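Local coordinates for Lmo0741 protein (Listeria monocytogenes, PDB 4R1H) that probably binds DNA as a transcriptional regulator of the GntR family, using a winged helix-turn-helix domain, at residues V17-T22 against A42-V47; T22-G27 against R80-L85. One frame throughout, in Å; residues are numbered along the deposited sequence. Where two conformers were deposited one is given.

Interaction 1: residues V17-T22 against A42-V47; sequences VHYIHT and ATKLEV
Tyr-19 and Leu-45 are the residues whose backbones come nearest, their CA atoms 9.9 Å apart, so helix 12-25 and the C-terminal turn of helix 38-45 are held well apart and meet through side chains. In the winged helix-turn-helix fold, helix 12-25 is the leading helix and helix 38-45 the first of the helix-turn-helix pair. Tyr-19 is long enough to cover much of the separation. Its CG is anti to the backbone N (chi1 170°), which carries the ring out toward the other helix, where Leu-45 brings a methyl over one face. CD2 of Leu-45 lies 4.1 Å from the Tyr-19 ring centroid and 19° off the ring normal, a CH-pi contact displaced toward the hydroxyl end; its closest ring atom is CZ. The branched end of leucine suits this place, because CD1 also reaches the ring, 4.1 Å from Tyr-19 CD2. Leu-45 also packs on Ile-16, earlier on the same helix as Tyr-19. Just beyond Leu-45, Glu-46 takes positive phi in a Schellman motif that ends the helix: Val-47 N bonds back to Ala-42 O at 2.9 Å, and the chain turns there toward helix 49-61. This is a surface contact, and Lys-44 fits its outer edge: its last methylene rests by the phenol oxygen, and the residue is exposed, as suits a charged chain. The lysine runs roughly at right angles to the tyrosine. Its CE comes within 3.4 Å of Tyr-19 OH, whereas the bend at chi4 (78°) holds NZ 4.3 Å from that OH.

Interaction 2: residues T22-G27 against R80-L85; sequences TEIVTG and RRIEQL
Apolar side chains of Ile-24, Val-25, Ile-82 and Leu-85 make this a purely hydrophobic, partly buried helix-to-helix contact, set where the C-terminal end of helix 12-25 meets the first turns of the long helix 79-103. The backbones come close, with the CA atoms of Val-25 and Ile-82 6.8 Å apart, and compact branched residues fill such a narrow space well. Ile-24 serves two partners with one methyl: its CG2 lies 3.9 Å from CG2 of Ile-82 and 4.0 Å from CD2 of Leu-85. In both isoleucines CG2 is the branch anti to the backbone N, and these two branches are the ones that meet. Leu-85, one helical turn beyond Ile-82, points CD2 into the angle between Ile-24 and Val-25, touching Val-25 CG2 at 3.9 Å. Leu-75 of strand 72-75 packs on both Ile-24 and Ile-82, while Leu-104 of the second subunit packs on Val-25. Thr-26 doubles the grip on the carbonyl of Thr-22, its N and OG1 approaching Thr-22 O from opposite faces of the carbonyl plane; with chi1 at 62°, OG1 reaches that oxygen at 2.9 Å. Gly-27 then takes positive phi (81°) and its N bonds to Ile-24 O at 3.0 Å, a backbone shape that by itself calls for glycine, because a CB there would be jammed against the carbonyl O of Thr-26. The whole is the apolar packing of the first helix of a GntR-type winged helix-turn-helix against the helix that follows its wing, with a Schellman motif closing the first helix.

In the fold
From the N terminus, helix 12-25 supplies the first half of both contacts, which share Thr-22. Interaction 1 closes first, after a 19-residue loop, when helix 38-45 returns to the middle of helix 12-25. The chain then runs through helix 49-61 and the two-stranded wing before helix 79-103 closes interaction 2 across 52 residues. Their segments alternate along the chain, so the two closures cross. Interaction 1 ties helix 38-45, the first helix of the helix-turn-helix, to the leading helix; interaction 2 ties that leading helix to the long helix beyond the wing. The two meet where His-21 NE2 lies 3.6 Å from Leu-85 CD1, and the second subunit packs beside both, with its Lys-103 against Thr-22.

Interaction 1: residues V17-T22 against A42-V47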
ATOM      1  N   VAL A  17      -6.398   0.254 -15.344  1.00 29.79           N
ATOM      2  CA  VAL A  17      -7.021   1.538 -15.073  1.00 29.31           C
ATOM      3  C   VAL A  17      -6.018   2.459 -14.347  1.00 30.19           C
ATOM      4  O   VAL A  17      -5.882   3.639 -14.706  1.00 26.08           O
ATOM      5  CB  VAL A  17      -8.297   1.369 -14.286  1.00 28.07           C
ATOM      6  CG1 VAL A  17      -8.848   2.680 -13.817  1.00 30.78           C
ATOM      7  CG2 VAL A  17      -9.329   0.689 -15.198  1.00 28.07           C
ATOM      8  N   HIS A  18      -5.315   1.914 -13.361  1.00 27.85           N
ATOM      9  CA  HIS A  18      -4.374   2.776 -12.569  1.00 29.98           C
ATOM     10  C   HIS A  18      -3.212   3.252 -13.398  1.00 29.07           C
ATOM     11  O   HIS A  18      -2.826   4.417 -13.269  1.00 29.35           O
ATOM     12  CB  HIS A  18      -3.812   2.053 -11.335  1.00 34.33           C
ATOM     13  CG  HIS A  18      -2.999   2.959 -10.471  1.00 34.22           C
ATOM     14  ND1 HIS A  18      -3.579   3.967  -9.736  1.00 34.77           N
ATOM     15  CD2 HIS A  18      -1.666   3.028 -10.235  1.00 38.17           C
ATOM     16  CE1 HIS A  18      -2.634   4.612  -9.060  1.00 37.74           C
ATOM     17  NE2 HIS A  18      -1.472   4.051  -9.342  1.00 37.03           N
ATOM     18  N   TYR A  19      -2.685   2.406 -14.270  1.00 28.91           N
ATOM     19  CA  TYR A  19      -1.636   2.758 -15.187  1.00 30.40           C
ATOM     20  C   TYR A  19      -2.044   3.915 -16.084  1.00 29.18           C
ATOM     21  O   TYR A  19      -1.317   4.882 -16.209  1.00 29.01           O
ATOM     22  CB  TYR A  19      -1.273   1.551 -16.043  1.00 35.50           C
ATOM     23  CG  TYR A  19      -0.368   1.861 -17.197  1.00 41.37           C
ATOM     24  CD1 TYR A  19       1.031   1.841 -17.043  1.00 44.88           C
ATOM     25  CD2 TYR A  19      -0.887   2.172 -18.454  1.00 43.15           C
ATOM     26  CE1 TYR A  19       1.854   2.132 -18.104  1.00 46.81           C
ATOM     27  CE2 TYR A  19      -0.064   2.482 -19.523  1.00 46.40           C
ATOM     28  CZ  TYR A  19       1.310   2.456 -19.338  1.00 50.87           C
ATOM     29  OH  TYR A  19       2.122   2.743 -20.427  1.00 56.13           O
ATOM     30  N   ILE A  20      -3.246   3.840 -16.653  1.00 27.08           N
ATOM     31  CA  ILE A  20      -3.782   4.931 -17.492  0.60 24.94           C
ATOM     32  C   ILE A  20      -3.989   6.190 -16.676  1.00 23.81           C
ATOM     33  O   ILE A  20      -3.643   7.281 -17.130  1.00 24.75           O
ATOM     34  CB  ILE A  20      -5.084   4.505 -18.191  0.60 25.37           C
ATOM     35  CG1 ILE A  20      -4.719   3.413 -19.208  0.60 27.43           C
ATOM     36  CG2 ILE A  20      -5.803   5.694 -18.786  0.60 26.11           C
ATOM     37  CD1 ILE A  20      -5.861   2.520 -19.616  0.60 27.57           C
ATOM     38  N   HIS A  21      -4.578   6.056 -15.477  1.00 22.19           N
ATOM     39  CA  HIS A  21      -4.777   7.178 -14.607  1.00 25.35           C
ATOM     40  C   HIS A  21      -3.446   7.869 -14.391  1.00 23.63           C
ATOM     41  O   HIS A  21      -3.366   9.127 -14.375  1.00 23.40           O
ATOM     42  CB  HIS A  21      -5.304   6.769 -13.227  1.00 24.18           C
ATOM     43  CG  HIS A  21      -6.754   6.433 -13.197  1.00 25.69           C
ATOM     44  ND1 HIS A  21      -7.341   5.841 -12.102  1.00 24.88           N
ATOM     45  CD2 HIS A  21      -7.749   6.646 -14.094  1.00 23.68           C
ATOM     46  CE1 HIS A  21      -8.648   5.713 -12.308  1.00 26.21           C
ATOM     47  NE2 HIS A  21      -8.908   6.172 -13.526  1.00 27.30           N
ATOM     48  N   THR A  22      -2.381   7.083 -14.137  1.00 25.84           N
ATOM     49  CA  THR A  22      -1.028   7.660 -13.961  1.00 26.51           C
ATOM     50  C   THR A  22      -0.538   8.499 -15.146  1.00 27.45           C
ATOM     51  O   THR A  22      -0.002   9.634 -14.981  1.00 26.55           O
ATOM     52  CB  THR A  22      -0.046   6.501 -13.580  1.00 28.77           C
ATOM     53  OG1 THR A  22      -0.500   6.051 -12.264  1.00 31.06           O
ATOM     54  CG2 THR A  22       1.293   6.955 -13.477  1.00 33.84           C
ATOM     55  N   ALA A  42      -2.922  -3.267 -25.631  1.00 38.82           N
ATOM     56  CA  ALA A  42      -2.768  -4.692 -25.217  1.00 41.08           C
ATOM     57  C   ALA A  42      -1.358  -5.195 -25.538  1.00 45.04           C
ATOM     58  O   ALA A  42      -0.750  -5.930 -24.753  1.00 50.13           O
ATOM     59  CB  ALA A  42      -3.787  -5.534 -25.960  1.00 43.76           C
ATOM     60  N   THR A  43      -0.849  -4.764 -26.687  1.00 47.17           N
ATOM     61  CA  THR A  43       0.510  -5.143 -27.148  1.00 53.06           C
ATOM     62  C   THR A  43       1.557  -4.506 -26.276  1.00 55.05           C
ATOM     63  O   THR A  43       2.438  -5.185 -25.736  1.00 55.04           O
ATOM     64  CB  THR A  43       0.737  -4.648 -28.575  1.00 55.57           C
ATOM     65  OG1 THR A  43      -0.275  -5.189 -29.421  1.00 55.64           O
ATOM     66  CG2 THR A  43       2.131  -5.010 -29.095  1.00 59.42           C
ATOM     67  N   LYS A  44       1.414  -3.195 -26.076  1.00 53.11           N
ATOM     68  CA  LYS A  44       2.376  -2.440 -25.294  1.00 53.33           C
ATOM     69  C   LYS A  44       2.473  -2.979 -23.886  1.00 51.49           C
ATOM     70  O   LYS A  44       3.582  -3.134 -23.353  1.00 54.73           O
ATOM     71  CB  LYS A  44       1.975  -0.956 -25.260  1.00 56.11           C
ATOM     72  CG  LYS A  44       3.014  -0.057 -24.632  1.00 61.68           C
ATOM     73  CD  LYS A  44       2.579   1.401 -24.678  1.00 65.90           C
ATOM     74  CE  LYS A  44       3.263   2.203 -23.582  1.00 70.78           C
ATOM     75  NZ  LYS A  44       4.667   2.538 -23.910  1.00 75.80           N
ATOM     76  N   LEU A  45       1.330  -3.290 -23.265  1.00 46.33           N
ATOM     77  CA  LEU A  45       1.348  -3.842 -21.895  1.00 48.11           C
ATOM     78  C   LEU A  45       1.428  -5.385 -21.826  1.00 47.19           C
ATOM     79  O   LEU A  45       1.519  -5.920 -20.724  1.00 49.47           O
ATOM     80  CB  LEU A  45       0.148  -3.374 -21.085  1.00 46.02           C
ATOM     81  CG  LEU A  45       0.050  -1.865 -20.979  1.00 48.70           C
ATOM     82  CD1 LEU A  45      -1.215  -1.468 -20.228  1.00 45.49           C
ATOM     83  CD2 LEU A  45       1.303  -1.283 -20.331  1.00 52.07           C
ATOM     84  N   GLU A  46       1.391  -6.033 -22.986  1.00 49.98           N
ATOM     85  CA  GLU A  46       1.384  -7.505 -23.087  0.60 52.10           C
ATOM     86  C   GLU A  46       0.327  -8.072 -22.157  1.00 52.35           C
ATOM     87  O   GLU A  46       0.630  -8.825 -21.235  1.00 48.84           O
ATOM     88  CB  GLU A  46       2.764  -8.073 -22.746  0.60 55.09           C
ATOM     89  CG  GLU A  46       3.850  -7.667 -23.730  0.60 56.61           C
ATOM     90  CD  GLU A  46       5.108  -8.508 -23.602  0.60 59.42           C
ATOM     91  OE1 GLU A  46       5.698  -8.807 -24.657  0.60 63.88           O
ATOM     92  OE2 GLU A  46       5.508  -8.864 -22.460  0.60 57.10           O
ATOM     93  N   VAL A  47      -0.918  -7.648 -22.373  1.00 50.26           N
ATOM     94  CA  VAL A  47      -2.060  -8.204 -21.630  1.00 48.63           C
ATOM     95  C   VAL A  47      -3.114  -8.558 -22.655  1.00 45.16           C
ATOM     96  O   VAL A  47      -3.054  -8.146 -23.801  1.00 45.04           O
ATOM     97  CB  VAL A  47      -2.676  -7.256 -20.559  1.00 46.22           C
ATOM     98  CG1 VAL A  47      -1.655  -6.886 -19.522  1.00 44.87           C
ATOM     99  CG2 VAL A  47      -3.236  -6.016 -21.215  1.00 42.53           C
TER

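Interaction 2: residues T22-G27 against R80-L85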
ATOM      1  N   THR A  22      -2.381   7.083 -14.137  1.00 25.84           N
ATOM      2  CA  THR A  22      -1.028   7.660 -13.961  1.00 26.51           C
ATOM      3  C   THR A  22      -0.538   8.499 -15.146  1.00 27.45           C
ATOM      4  O   THR A  22      -0.002   9.634 -14.981  1.00 26.55           O
ATOM      5  CB  THR A  22      -0.046   6.501 -13.580  1.00 28.77           C
ATOM      6  OG1 THR A  22      -0.500   6.051 -12.264  1.00 31.06           O
ATOM      7  CG2 THR A  22       1.293   6.955 -13.477  1.00 33.84           C
ATOM      8  N   GLU A  23      -0.682   7.955 -16.342  1.00 25.45           N
ATOM      9  CA  GLU A  23      -0.349   8.690 -17.591  1.00 27.82           C
ATOM     10  C   GLU A  23      -1.155   9.971 -17.762  1.00 26.27           C
ATOM     11  O   GLU A  23      -0.603  10.948 -18.186  1.00 29.56           O
ATOM     12  CB  GLU A  23      -0.522   7.819 -18.825  1.00 32.11           C
ATOM     13  CG  GLU A  23       0.348   6.573 -18.797  1.00 36.36           C
ATOM     14  CD  GLU A  23       1.837   6.885 -18.855  1.00 44.73           C
ATOM     15  OE1 GLU A  23       2.391   6.855 -19.970  1.00 56.73           O
ATOM     16  OE2 GLU A  23       2.471   7.153 -17.807  1.00 53.39           O
ATOM     17  N   ILE A  24      -2.397   9.946 -17.324  1.00 25.21           N
ATOM     18  CA  ILE A  24      -3.284  11.088 -17.338  1.00 26.18           C
ATOM     19  C   ILE A  24      -2.902  12.187 -16.322  1.00 26.35           C
ATOM     20  O   ILE A  24      -2.671  13.334 -16.688  1.00 27.68           O
ATOM     21  CB  ILE A  24      -4.723  10.678 -17.108  1.00 26.04           C
ATOM     22  CG1 ILE A  24      -5.168   9.836 -18.256  1.00 25.61           C
ATOM     23  CG2 ILE A  24      -5.565  11.954 -16.906  1.00 27.49           C
ATOM     24  CD1 ILE A  24      -6.470   9.141 -18.020  1.00 26.11           C
ATOM     25  N   VAL A  25      -2.705  11.801 -15.073  1.00 25.64           N
ATOM     26  CA  VAL A  25      -2.383  12.748 -14.007  1.00 26.39           C
ATOM     27  C   VAL A  25      -1.035  13.406 -14.245  1.00 29.25           C
ATOM     28  O   VAL A  25      -0.889  14.632 -14.040  1.00 30.30           O
ATOM     29  CB  VAL A  25      -2.502  12.056 -12.644  1.00 26.83           C
ATOM     30  CG1 VAL A  25      -1.920  12.928 -11.532  1.00 30.99           C
ATOM     31  CG2 VAL A  25      -3.973  11.799 -12.379  1.00 27.01           C
ATOM     32  N   THR A  26      -0.073  12.671 -14.780  1.00 30.19           N
ATOM     33  CA  THR A  26       1.243  13.247 -15.093  1.00 34.31           C
ATOM     34  C   THR A  26       1.273  14.042 -16.402  1.00 36.87           C
ATOM     35  O   THR A  26       2.260  14.694 -16.701  1.00 37.68           O
ATOM     36  CB  THR A  26       2.365  12.188 -15.179  1.00 34.23           C
ATOM     37  OG1 THR A  26       2.070  11.280 -16.218  1.00 33.80           O
ATOM     38  CG2 THR A  26       2.460  11.457 -13.912  1.00 32.97           C
ATOM     39  N   GLY A  27       0.214  14.033 -17.200  1.00 34.19           N
ATOM     40  CA  GLY A  27       0.211  14.813 -18.410  1.00 35.70           C
ATOM     41  C   GLY A  27       0.929  14.129 -19.532  1.00 35.91           C
ATOM     42  O   GLY A  27       1.141  14.709 -20.574  1.00 38.27           O
ATOM     43  N   ARG A  80     -11.083  20.183 -14.910  1.00 34.32           N
ATOM     44  CA  ARG A  80     -11.501  19.926 -13.557  1.00 36.75           C
ATOM     45  C   ARG A  80     -11.663  18.432 -13.347  1.00 34.65           C
ATOM     46  O   ARG A  80     -11.358  17.945 -12.224  1.00 30.42           O
ATOM     47  CB  ARG A  80     -12.821  20.636 -13.225  1.00 41.18           C
ATOM     48  CG  ARG A  80     -12.760  22.162 -13.179  1.00 49.47           C
ATOM     49  CD  ARG A  80     -12.623  22.628 -11.738  1.00 54.68           C
ATOM     50  NE  ARG A  80     -12.461  24.061 -11.708  1.00 59.00           N
ATOM     51  CZ  ARG A  80     -13.459  24.940 -11.615  1.00 64.35           C
ATOM     52  NH1 ARG A  80     -14.726  24.538 -11.499  1.00 62.58           N
ATOM     53  NH2 ARG A  80     -13.188  26.241 -11.632  1.00 69.96           N
ATOM     54  N   ARG A  81     -12.121  17.679 -14.371  1.00 30.37           N
ATOM     55  CA  ARG A  81     -12.292  16.238 -14.183  1.00 29.11           C
ATOM     56  C   ARG A  81     -10.960  15.540 -13.900  1.00 28.26           C
ATOM     57  O   ARG A  81     -10.866  14.569 -13.125  1.00 26.57           O
ATOM     58  CB  ARG A  81     -12.946  15.520 -15.378  1.00 28.28           C
ATOM     59  CG  ARG A  81     -13.104  14.038 -15.193  1.00 27.95           C
ATOM     60  CD  ARG A  81     -14.147  13.784 -14.152  1.00 29.50           C
ATOM     61  NE  ARG A  81     -14.350  12.363 -13.886  1.00 31.69           N
ATOM     62  CZ  ARG A  81     -13.661  11.665 -12.971  1.00 31.26           C
ATOM     63  NH1 ARG A  81     -12.637  12.233 -12.306  1.00 30.09           N
ATOM     64  NH2 ARG A  81     -13.917  10.384 -12.763  1.00 30.89           N
ATOM     65  N   ILE A  82      -9.933  15.991 -14.582  1.00 27.44           N
ATOM     66  CA  ILE A  82      -8.618  15.415 -14.439  1.00 28.07           C
ATOM     67  C   ILE A  82      -8.000  15.842 -13.069  1.00 26.88           C
ATOM     68  O   ILE A  82      -7.324  14.989 -12.409  1.00 27.01           O
ATOM     69  CB  ILE A  82      -7.688  15.881 -15.547  1.00 30.49           C
ATOM     70  CG1 ILE A  82      -8.176  15.259 -16.900  1.00 31.85           C
ATOM     71  CG2 ILE A  82      -6.252  15.436 -15.262  1.00 30.10           C
ATOM     72  CD1 ILE A  82      -7.461  15.807 -18.120  1.00 33.01           C
ATOM     73  N   GLU A  83      -8.253  17.084 -12.675  1.00 27.93           N
ATOM     74  CA  GLU A  83      -7.902  17.513 -11.286  1.00 31.22           C
ATOM     75  C   GLU A  83      -8.574  16.628 -10.232  1.00 30.39           C
ATOM     76  O   GLU A  83      -7.964  16.235  -9.206  1.00 28.04           O
ATOM     77  CB  GLU A  83      -8.218  18.956 -11.046  1.00 36.57           C
ATOM     78  CG  GLU A  83      -7.273  19.882 -11.803  1.00 41.52           C
ATOM     79  CD  GLU A  83      -7.829  21.285 -11.985  1.00 53.58           C
ATOM     80  OE1 GLU A  83      -7.358  21.970 -12.928  1.00 59.21           O
ATOM     81  OE2 GLU A  83      -8.727  21.693 -11.201  1.00 56.46           O
ATOM     82  N   GLN A  84      -9.849  16.307 -10.457  1.00 29.03           N
ATOM     83  CA  GLN A  84     -10.600  15.501  -9.484  0.60 30.60           C
ATOM     84  C   GLN A  84     -10.036  14.074  -9.449  1.00 26.62           C
ATOM     85  O   GLN A  84      -9.965  13.448  -8.349  1.00 26.94           O
ATOM     86  CB  GLN A  84     -12.135  15.545  -9.765  0.60 33.08           C
ATOM     87  CG  GLN A  84     -13.016  14.767  -8.779  0.60 35.11           C
ATOM     88  CD  GLN A  84     -13.187  15.427  -7.399  0.60 39.18           C
ATOM     89  OE1 GLN A  84     -13.515  16.630  -7.281  0.60 43.39           O
ATOM     90  NE2 GLN A  84     -12.986  14.629  -6.333  0.60 40.44           N
ATOM     91  N   LEU A  85      -9.614  13.540 -10.609  1.00 24.71           N
ATOM     92  CA  LEU A  85      -8.985  12.223 -10.651  1.00 24.27           C
ATOM     93  C   LEU A  85      -7.665  12.214  -9.773  1.00 25.92           C
ATOM     94  O   LEU A  85      -7.473  11.313  -8.921  1.00 23.80           O
ATOM     95  CB  LEU A  85      -8.609  11.868 -12.055  1.00 24.85           C
ATOM     96  CG  LEU A  85      -7.830  10.572 -12.277  1.00 23.34           C
ATOM     97  CD1 LEU A  85      -8.586   9.346 -11.812  1.00 24.62           C
ATOM     98  CD2 LEU A  85      -7.391  10.363 -13.721  1.00 25.19           C
TER